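Local coordinates for protein transcriptional regulator (Aquifex aeolicus, PDB 2EH3) that probably binds DNA through a helix-turn-helix domain and regulates transcription, as a two-subunit, mainly helical regulator of the TetR/AcrR family, at residues A[21-24]-A[25-29]; A[105-108]-A[109-112]; A[121-124]-A[125-129]. All blocks are in the same frame, centred on the assembly; numbering follows the deposited sequence.

Contact 1: residues A[21-24]-A[25-29]; sequences QGTS and VEEIV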
loop_
_atom_site.group_PDB
_atom_site.type_symbol
_atom_site.label_atom_id
_atom_site.label_comp_id
_atom_site.label_asym_id
_atom_site.label_seq_id
_atom_site.Cartn_x
_atom_site.Cartn_y
_atom_site.Cartn_z
ATOM N N GLN A 21 -9.951 15.349 4.517
ATOM C CA GLN A 21 -10.719 15.693 5.713
ATOM C C GLN A 21 -10.322 17.039 6.304
ATOM O O GLN A 21 -11.177 17.783 6.816
ATOM C CB GLN A 21 -10.563 14.611 6.789
ATOM C CG GLN A 21 -11.051 13.212 6.381
ATOM C CD GLN A 21 -12.558 13.115 6.094
ATOM O OE1 GLN A 21 -13.038 12.095 5.583
ATOM N NE2 GLN A 21 -13.302 14.163 6.423
ATOM N N GLY A 22 -9.037 17.361 6.213
ATOM C CA GLY A 22 -8.521 18.603 6.759
ATOM C C GLY A 22 -8.574 19.823 5.859
ATOM O O GLY A 22 -7.985 20.852 6.196
ATOM N N THR A 23 -9.276 19.713 4.730
ATOM C CA THR A 23 -9.422 20.833 3.798
ATOM C C THR A 23 -10.894 21.086 3.581
ATOM O O THR A 23 -11.644 20.167 3.305
ATOM C CB THR A 23 -8.745 20.523 2.455
ATOM O OG1 THR A 23 -7.348 20.348 2.704
ATOM C CG2 THR A 23 -8.936 21.661 1.470
ATOM N N SER A 24 -11.308 22.349 3.707
ATOM C CA SER A 24 -12.722 22.698 3.543
ATOM C C SER A 24 -12.995 23.383 2.208
ATOM O O SER A 24 -12.070 23.863 1.548
ATOM C CB SER A 24 -13.148 23.633 4.682
ATOM O OG SER A 24 -12.524 24.902 4.521
ATOM N N VAL A 25 -14.268 23.408 1.808
ATOM C CA VAL A 25 -14.652 24.078 0.580
ATOM C C VAL A 25 -14.299 25.551 0.757
ATOM O O VAL A 25 -13.844 26.205 -0.180
ATOM C CB VAL A 25 -16.155 23.886 0.323
ATOM C CG1 VAL A 25 -16.628 24.827 -0.791
ATOM C CG2 VAL A 25 -16.412 22.432 -0.037
ATOM N N GLU A 26 -14.478 26.076 1.965
ATOM C CA GLU A 26 -14.135 27.472 2.172
ATOM C C GLU A 26 -12.654 27.766 1.879
ATOM O O GLU A 26 -12.337 28.773 1.254
ATOM C CB GLU A 26 -14.468 27.906 3.591
ATOM C CG GLU A 26 -14.094 29.361 3.836
ATOM C CD GLU A 26 -14.598 30.283 2.729
ATOM O OE1 GLU A 26 -15.839 30.377 2.551
ATOM O OE2 GLU A 26 -13.750 30.903 2.028
ATOM N N GLU A 27 -11.742 26.906 2.329
ATOM C CA GLU A 27 -10.316 27.119 2.078
ATOM C C GLU A 27 -9.986 27.028 0.581
ATOM O O GLU A 27 -9.136 27.757 0.067
ATOM C CB GLU A 27 -9.474 26.109 2.861
ATOM C CG GLU A 27 -9.617 26.254 4.363
ATOM C CD GLU A 27 -8.916 25.155 5.146
ATOM O OE1 GLU A 27 -8.953 23.985 4.719
ATOM O OE2 GLU A 27 -8.339 25.466 6.213
ATOM N N ILE A 28 -10.648 26.101 -0.098
ATOM C CA ILE A 28 -10.438 25.920 -1.528
ATOM C C ILE A 28 -10.856 27.168 -2.306
ATOM O O ILE A 28 -10.084 27.680 -3.130
ATOM C CB ILE A 28 -11.240 24.708 -2.032
ATOM C CG1 ILE A 28 -10.595 23.418 -1.499
ATOM C CG2 ILE A 28 -11.268 24.663 -3.581
ATOM C CD1 ILE A 28 -11.497 22.186 -1.652
ATOM N N VAL A 29 -12.080 27.658 -2.050
ATOM C CA VAL A 29 -12.527 28.823 -2.816
ATOM C C VAL A 29 -11.744 30.081 -2.458
ATOM O O VAL A 29 -11.515 30.933 -3.328
ATOM C CB VAL A 29 -14.073 29.079 -2.746
ATOM C CG1 VAL A 29 -14.833 27.866 -3.326
ATOM C CG2 VAL A 29 -14.523 29.405 -1.337
#
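Ser24 and Glu27 exchange hydrogen bonds in a capping box that opens helix 25-32, the first helix of the predicted helix-turn-helix. Glu27 CB points back toward residues 21-24 and lies 3.7 Å from Ser24 OG. Glu27 CG sits anti to the carbonyl carbon (chi1 -63°), 3.2 Å from Ser24 OG, and Glu27 CD passes Ser24 OG at 3.7 Å. The chain runs on extended, and Glu27 OE1 accepts from Ser24 N at 3.0 Å, the amide arriving from above the carboxylate plane, with Thr23 CA close by. OE1 also takes a salt bridge from Lys18 of helix 3-18, so one oxygen ties the cap to the preceding helix. In return Ser24 OG, placed between its own backbone N and carbonyl carbon (chi1 70°), accepts from Glu27 N at 3.1 Å. Two amides near the helix start are thereby satisfied. On the buried side, Thr23 CG2 meets Ile28 CG1 at 3.8 Å, the two side chains crossing at about a right angle, while Thr23 OG1 is bonded to Gly19 O. The first full helical turn closes where Ile28 N donates to Ser24 O at 3.1 Å, with an N-H...O angle of 160°.

Contact 2: residues A[105-108]-A[109-112]; sequences RNIY and FEKI
Tyr108 and Phe109, neighbours in sequence, meet in a T-shaped pair: the edge of the tyrosine ring is directed at the face of the phenylalanine, with centroids 5.1 Å apart and planes at 84°. Tyr108 CD2 stands over the centre of the Phe109 ring, and Tyr108 CE2 approaches Phe109 CE1 at 3.8 Å. One turn on, Ile112 CG1 lies over a face of the Tyr108 ring, 4.3 Å from its centroid, in a CH-pi contact. The aliphatic part of Arg105 runs alongside Phe109, Arg105 CG 3.7 Å from Phe109 CE2, while the guanidinium stands almost perpendicular to the ring and bonds through NH1 to Tyr92 OH of the second subunit.

This stretch is the first two turns of helix 105-126 in the TetR-like C-terminal domain, and its aromatic side faces the second subunit: Phe109 meets His148 of that subunit edge-to-face, and Arg105 forms a cation-pi contact with its Phe96. Replacing Phe109 by an alanine would probably leave the edge of Tyr108 without its aromatic face and open a gap against His148 of the second subunit.

A side-chain hydrogen bond links Asn106 and Glu110: Asn106 ND2 donates to Glu110 OE2 at 2.9 Å; the oxygen lies near the amide plane, whereas the nitrogen comes from above the carboxylate. A chi1 of 67° tucks Asn106 CG over its own backbone and lays the amide beside the glutamate.

Among the backbone i to i+4 bonds, Phe109 N reaches Arg105 O at 3.1 Å and Lys111 N reaches Ile107 O at 3.0 Å.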
loop_
_atom_site.group_PDB
_atom_site.type_symbol
_atom_site.label_atom_id
_atom_site.label_comp_id
_atom_site.label_asym_id
_atom_site.label_seq_id
_atom_site.Cartn_x
_atom_site.Cartn_y
_atom_site.Cartn_z
ATOM N N ARG A 105 -12.643 3.808 0.475
ATOM C CA ARG A 105 -11.796 2.638 0.210
ATOM C C ARG A 105 -12.206 1.866 -1.033
ATOM O O ARG A 105 -11.343 1.394 -1.791
ATOM C CB ARG A 105 -11.801 1.686 1.410
ATOM C CG ARG A 105 -10.685 0.625 1.317
ATOM C CD ARG A 105 -10.482 -0.080 2.652
ATOM N NE ARG A 105 -10.128 0.904 3.667
ATOM C CZ ARG A 105 -10.068 0.664 4.972
ATOM N NH1 ARG A 105 -10.332 -0.552 5.435
ATOM N NH2 ARG A 105 -9.750 1.645 5.807
ATOM N N ASN A 106 -13.507 1.756 -1.251
ATOM C CA ASN A 106 -14.000 1.013 -2.401
ATOM C C ASN A 106 -13.541 1.629 -3.726
ATOM O O ASN A 106 -13.336 0.901 -4.700
ATOM C CB ASN A 106 -15.524 0.953 -2.369
ATOM C CG ASN A 106 -16.155 2.319 -2.566
ATOM O OD1 ASN A 106 -16.070 3.209 -1.695
ATOM N ND2 ASN A 106 -16.774 2.513 -3.734
ATOM N N ILE A 107 -13.394 2.954 -3.777
ATOM C CA ILE A 107 -12.963 3.611 -5.016
ATOM C C ILE A 107 -11.521 3.258 -5.314
ATOM O O ILE A 107 -11.158 2.983 -6.471
ATOM C CB ILE A 107 -13.105 5.143 -4.899
ATOM C CG1 ILE A 107 -14.571 5.476 -4.652
ATOM C CG2 ILE A 107 -12.574 5.850 -6.176
ATOM C CD1 ILE A 107 -14.826 6.932 -4.256
ATOM N N TYR A 108 -10.684 3.284 -4.280
ATOM C CA TYR A 108 -9.276 2.942 -4.414
ATOM C C TYR A 108 -9.209 1.574 -5.051
ATOM O O TYR A 108 -8.555 1.386 -6.080
ATOM C CB TYR A 108 -8.604 2.878 -3.042
ATOM C CG TYR A 108 -7.182 2.386 -3.059
ATOM C CD1 TYR A 108 -6.116 3.261 -3.300
ATOM C CD2 TYR A 108 -6.888 1.052 -2.803
ATOM C CE1 TYR A 108 -4.795 2.814 -3.273
ATOM C CE2 TYR A 108 -5.576 0.585 -2.780
ATOM C CZ TYR A 108 -4.526 1.476 -3.011
ATOM O OH TYR A 108 -3.233 1.000 -2.939
ATOM N N PHE A 109 -9.901 0.611 -4.459
ATOM C CA PHE A 109 -9.845 -0.731 -5.046
ATOM C C PHE A 109 -10.494 -0.863 -6.419
ATOM O O PHE A 109 -10.025 -1.663 -7.255
ATOM C CB PHE A 109 -10.394 -1.768 -4.055
ATOM C CG PHE A 109 -9.444 -2.056 -2.923
ATOM C CD1 PHE A 109 -8.167 -2.566 -3.192
ATOM C CD2 PHE A 109 -9.791 -1.773 -1.597
ATOM C CE1 PHE A 109 -7.243 -2.790 -2.159
ATOM C CE2 PHE A 109 -8.865 -1.997 -0.545
ATOM C CZ PHE A 109 -7.587 -2.500 -0.834
ATOM N N GLU A 110 -11.541 -0.085 -6.683
ATOM C CA GLU A 110 -12.204 -0.160 -7.980
ATOM C C GLU A 110 -11.248 0.258 -9.090
ATOM O O GLU A 110 -11.139 -0.418 -10.124
ATOM C CB GLU A 110 -13.458 0.734 -7.984
ATOM C CG GLU A 110 -14.669 0.068 -7.329
ATOM C CD GLU A 110 -15.744 1.060 -6.882
ATOM O OE1 GLU A 110 -15.793 2.187 -7.433
ATOM O OE2 GLU A 110 -16.548 0.710 -5.980
ATOM N N LYS A 111 -10.523 1.343 -8.871
ATOM C CA LYS A 111 -9.593 1.861 -9.852
ATOM C C LYS A 111 -8.412 0.952 -10.072
ATOM O O LYS A 111 -7.942 0.809 -11.203
ATOM C CB LYS A 111 -9.104 3.255 -9.429
ATOM C CG LYS A 111 -10.205 4.280 -9.409
ATOM C CD LYS A 111 -11.064 4.237 -10.686
ATOM C CE LYS A 111 -12.010 5.431 -10.712
ATOM N NZ LYS A 111 -12.940 5.445 -11.877
ATOM N N ILE A 112 -7.922 0.339 -9.000
ATOM C CA ILE A 112 -6.795 -0.574 -9.114
ATOM C C ILE A 112 -7.243 -1.777 -9.919
ATOM O O ILE A 112 -6.536 -2.222 -10.825
ATOM C CB ILE A 112 -6.302 -1.086 -7.742
ATOM C CG1 ILE A 112 -5.751 0.078 -6.910
ATOM C CG2 ILE A 112 -5.250 -2.204 -7.964
ATOM C CD1 ILE A 112 -4.395 0.598 -7.379
#

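Contact 3: residues A[121-124]-A[125-129]; sequences KFLE and KHFPS
Leu123 O receives Phe127 N at 2.9 Å, the amide approaching nearly in line with the carbonyl bond. Leu123 O also lies at the edge of the Phe127 ring, in its plane, 3.7 Å from Phe127 CD2. With CG anti to the carbonyl carbon (chi1 -48°), that ring edge turns back toward Leu123, whose CD2 touches Phe127 CD2 at 4.2 Å as the two side chains cross obliquely. Near the C-terminal end of helix 105-126 in the TetR-like C-terminal domain, both pack on Leu134 of helix 131-152 and Pro73 of helix 73-86; Phe127 also meets the Phe172 ring.

The helix is weakly bonded here: Lys125 N lies 3.9 Å from Lys121 O and makes instead a long, weak bond of 3.5 Å to Phe122 O, three residues back. A water donates to Lys121 O at 2.7 Å and weakly accepts from Lys125 NZ, meeting the carbonyl that Lys125 N does not reach. Pro128 CD rests 3.5 Å from Glu124 O; lacking an N-H to donate, Pro128 fits the helical bonding stopping here. Glu124 OE1 lies 3.1 Å from Pro128 O, another acceptor, and Glu124 OE2 is close to Glu132 OE2, crowding that would probably raise the Glu124 pKa.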
loop_
_atom_site.group_PDB
_atom_site.type_symbol
_atom_site.label_atom_id
_atom_site.label_comp_id
_atom_site.label_asym_id
_atom_site.label_seq_id
_atom_site.Cartn_x
_atom_site.Cartn_y
_atom_site.Cartn_z
ATOM N N LYS A 121 -5.498 -7.677 -19.916
ATOM C CA LYS A 121 -5.961 -7.802 -21.303
ATOM C C LYS A 121 -4.798 -7.572 -22.254
ATOM O O LYS A 121 -4.636 -8.279 -23.238
ATOM C CB LYS A 121 -7.079 -6.799 -21.597
ATOM C CG LYS A 121 -8.394 -7.147 -20.884
ATOM C CD LYS A 121 -9.567 -6.268 -21.321
ATOM C CE LYS A 121 -10.713 -6.304 -20.288
ATOM N NZ LYS A 121 -11.088 -7.687 -19.852
ATOM N N PHE A 122 -4.013 -6.542 -21.980
ATOM C CA PHE A 122 -2.834 -6.251 -22.803
ATOM C C PHE A 122 -1.842 -7.429 -22.787
ATOM O O PHE A 122 -1.288 -7.844 -23.831
ATOM C CB PHE A 122 -2.190 -4.955 -22.271
ATOM C CG PHE A 122 -0.793 -4.713 -22.762
ATOM C CD1 PHE A 122 -0.567 -4.076 -23.991
ATOM C CD2 PHE A 122 0.305 -5.124 -22.006
ATOM C CE1 PHE A 122 0.732 -3.863 -24.436
ATOM C CE2 PHE A 122 1.620 -4.913 -22.446
ATOM C CZ PHE A 122 1.824 -4.278 -23.668
ATOM N N LEU A 123 -1.610 -8.007 -21.615
ATOM C CA LEU A 123 -0.672 -9.114 -21.525
ATOM C C LEU A 123 -1.180 -10.424 -22.102
ATOM O O LEU A 123 -0.371 -11.289 -22.414
ATOM C CB LEU A 123 -0.262 -9.336 -20.076
ATOM C CG LEU A 123 0.606 -8.224 -19.481
ATOM C CD1 LEU A 123 0.695 -8.450 -17.994
ATOM C CD2 LEU A 123 1.997 -8.215 -20.124
ATOM N N GLU A 124 -2.500 -10.576 -22.256
ATOM C CA GLU A 124 -3.036 -11.846 -22.783
ATOM C C GLU A 124 -2.663 -12.066 -24.233
ATOM O O GLU A 124 -2.648 -13.213 -24.692
ATOM C CB GLU A 124 -4.569 -11.908 -22.651
ATOM C CG GLU A 124 -5.141 -12.116 -21.232
ATOM C CD GLU A 124 -4.936 -13.527 -20.643
ATOM O OE1 GLU A 124 -4.771 -14.525 -21.379
ATOM O OE2 GLU A 124 -4.986 -13.598 -19.401
ATOM N N LYS A 125 -2.339 -10.982 -24.940
ATOM C CA LYS A 125 -1.995 -11.074 -26.342
ATOM C C LYS A 125 -0.777 -11.945 -26.560
ATOM O O LYS A 125 -0.851 -12.925 -27.306
ATOM C CB LYS A 125 -1.780 -9.681 -26.942
ATOM C CG LYS A 125 -3.008 -8.787 -26.809
ATOM C CD LYS A 125 -3.139 -7.831 -27.994
ATOM C CE LYS A 125 -4.396 -6.978 -27.887
ATOM N NZ LYS A 125 -5.648 -7.789 -27.971
ATOM N N HIS A 126 0.331 -11.633 -25.897
ATOM C CA HIS A 126 1.521 -12.456 -26.098
ATOM C C HIS A 126 1.943 -13.381 -24.951
ATOM O O HIS A 126 2.869 -14.171 -25.124
ATOM C CB HIS A 126 2.704 -11.578 -26.512
ATOM C CG HIS A 126 2.495 -10.871 -27.814
ATOM N ND1 HIS A 126 2.398 -11.538 -29.018
ATOM C CD2 HIS A 126 2.316 -9.559 -28.098
ATOM C CE1 HIS A 126 2.164 -10.668 -29.984
ATOM N NE2 HIS A 126 2.108 -9.460 -29.453
ATOM N N PHE A 127 1.301 -13.286 -23.785
ATOM C CA PHE A 127 1.652 -14.192 -22.667
ATOM C C PHE A 127 0.323 -14.667 -22.041
ATOM O O PHE A 127 0.122 -14.485 -20.842
ATOM C CB PHE A 127 2.437 -13.422 -21.592
ATOM C CG PHE A 127 3.562 -12.593 -22.143
ATOM C CD1 PHE A 127 4.836 -13.123 -22.260
ATOM C CD2 PHE A 127 3.321 -11.291 -22.588
ATOM C CE1 PHE A 127 5.884 -12.362 -22.821
ATOM C CE2 PHE A 127 4.352 -10.527 -23.149
ATOM C CZ PHE A 127 5.631 -11.067 -23.261
ATOM N N PRO A 128 -0.560 -15.315 -22.819
ATOM C CA PRO A 128 -1.844 -15.752 -22.251
ATOM C C PRO A 128 -1.825 -16.516 -20.941
ATOM O O PRO A 128 -2.585 -16.193 -20.014
ATOM C CB PRO A 128 -2.485 -16.562 -23.390
ATOM C CG PRO A 128 -1.279 -17.014 -24.213
ATOM C CD PRO A 128 -0.376 -15.821 -24.194
ATOM N N SER A 129 -1.019 -17.563 -20.890
ATOM C CA SER A 129 -0.954 -18.385 -19.702
ATOM C C SER A 129 -0.257 -17.780 -18.522
ATOM O O SER A 129 -0.333 -18.349 -17.435
ATOM C CB SER A 129 -0.326 -19.734 -20.017
ATOM O OG SER A 129 -1.256 -20.481 -20.778
HETATM O O HOH W 1 -6.572 -8.982 -24.939
#

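How the contacts relate
The three contacts illustrate how local helix chemistry follows position. Contact 1, at a helix start in the predicted DNA-binding part, and contact 2, in the C-terminal domain, are both partly buried; contact 3 is a surface contact. Contacts 2 and 3 share helix 105-126, one at its beginning and the other at its end, with centres about 24 Å apart, whereas contacts 1 and 3 lie on opposite sides of the chain's centre, their own centres about 44 Å apart. Reciprocal side-chain and backbone bonds dominate contact 1. Contact 2 is richest in aromatic packing and alone reaches the second subunit. At contact 3, one sound backbone bond, a weak one, a water and a proline accompany the helix's end.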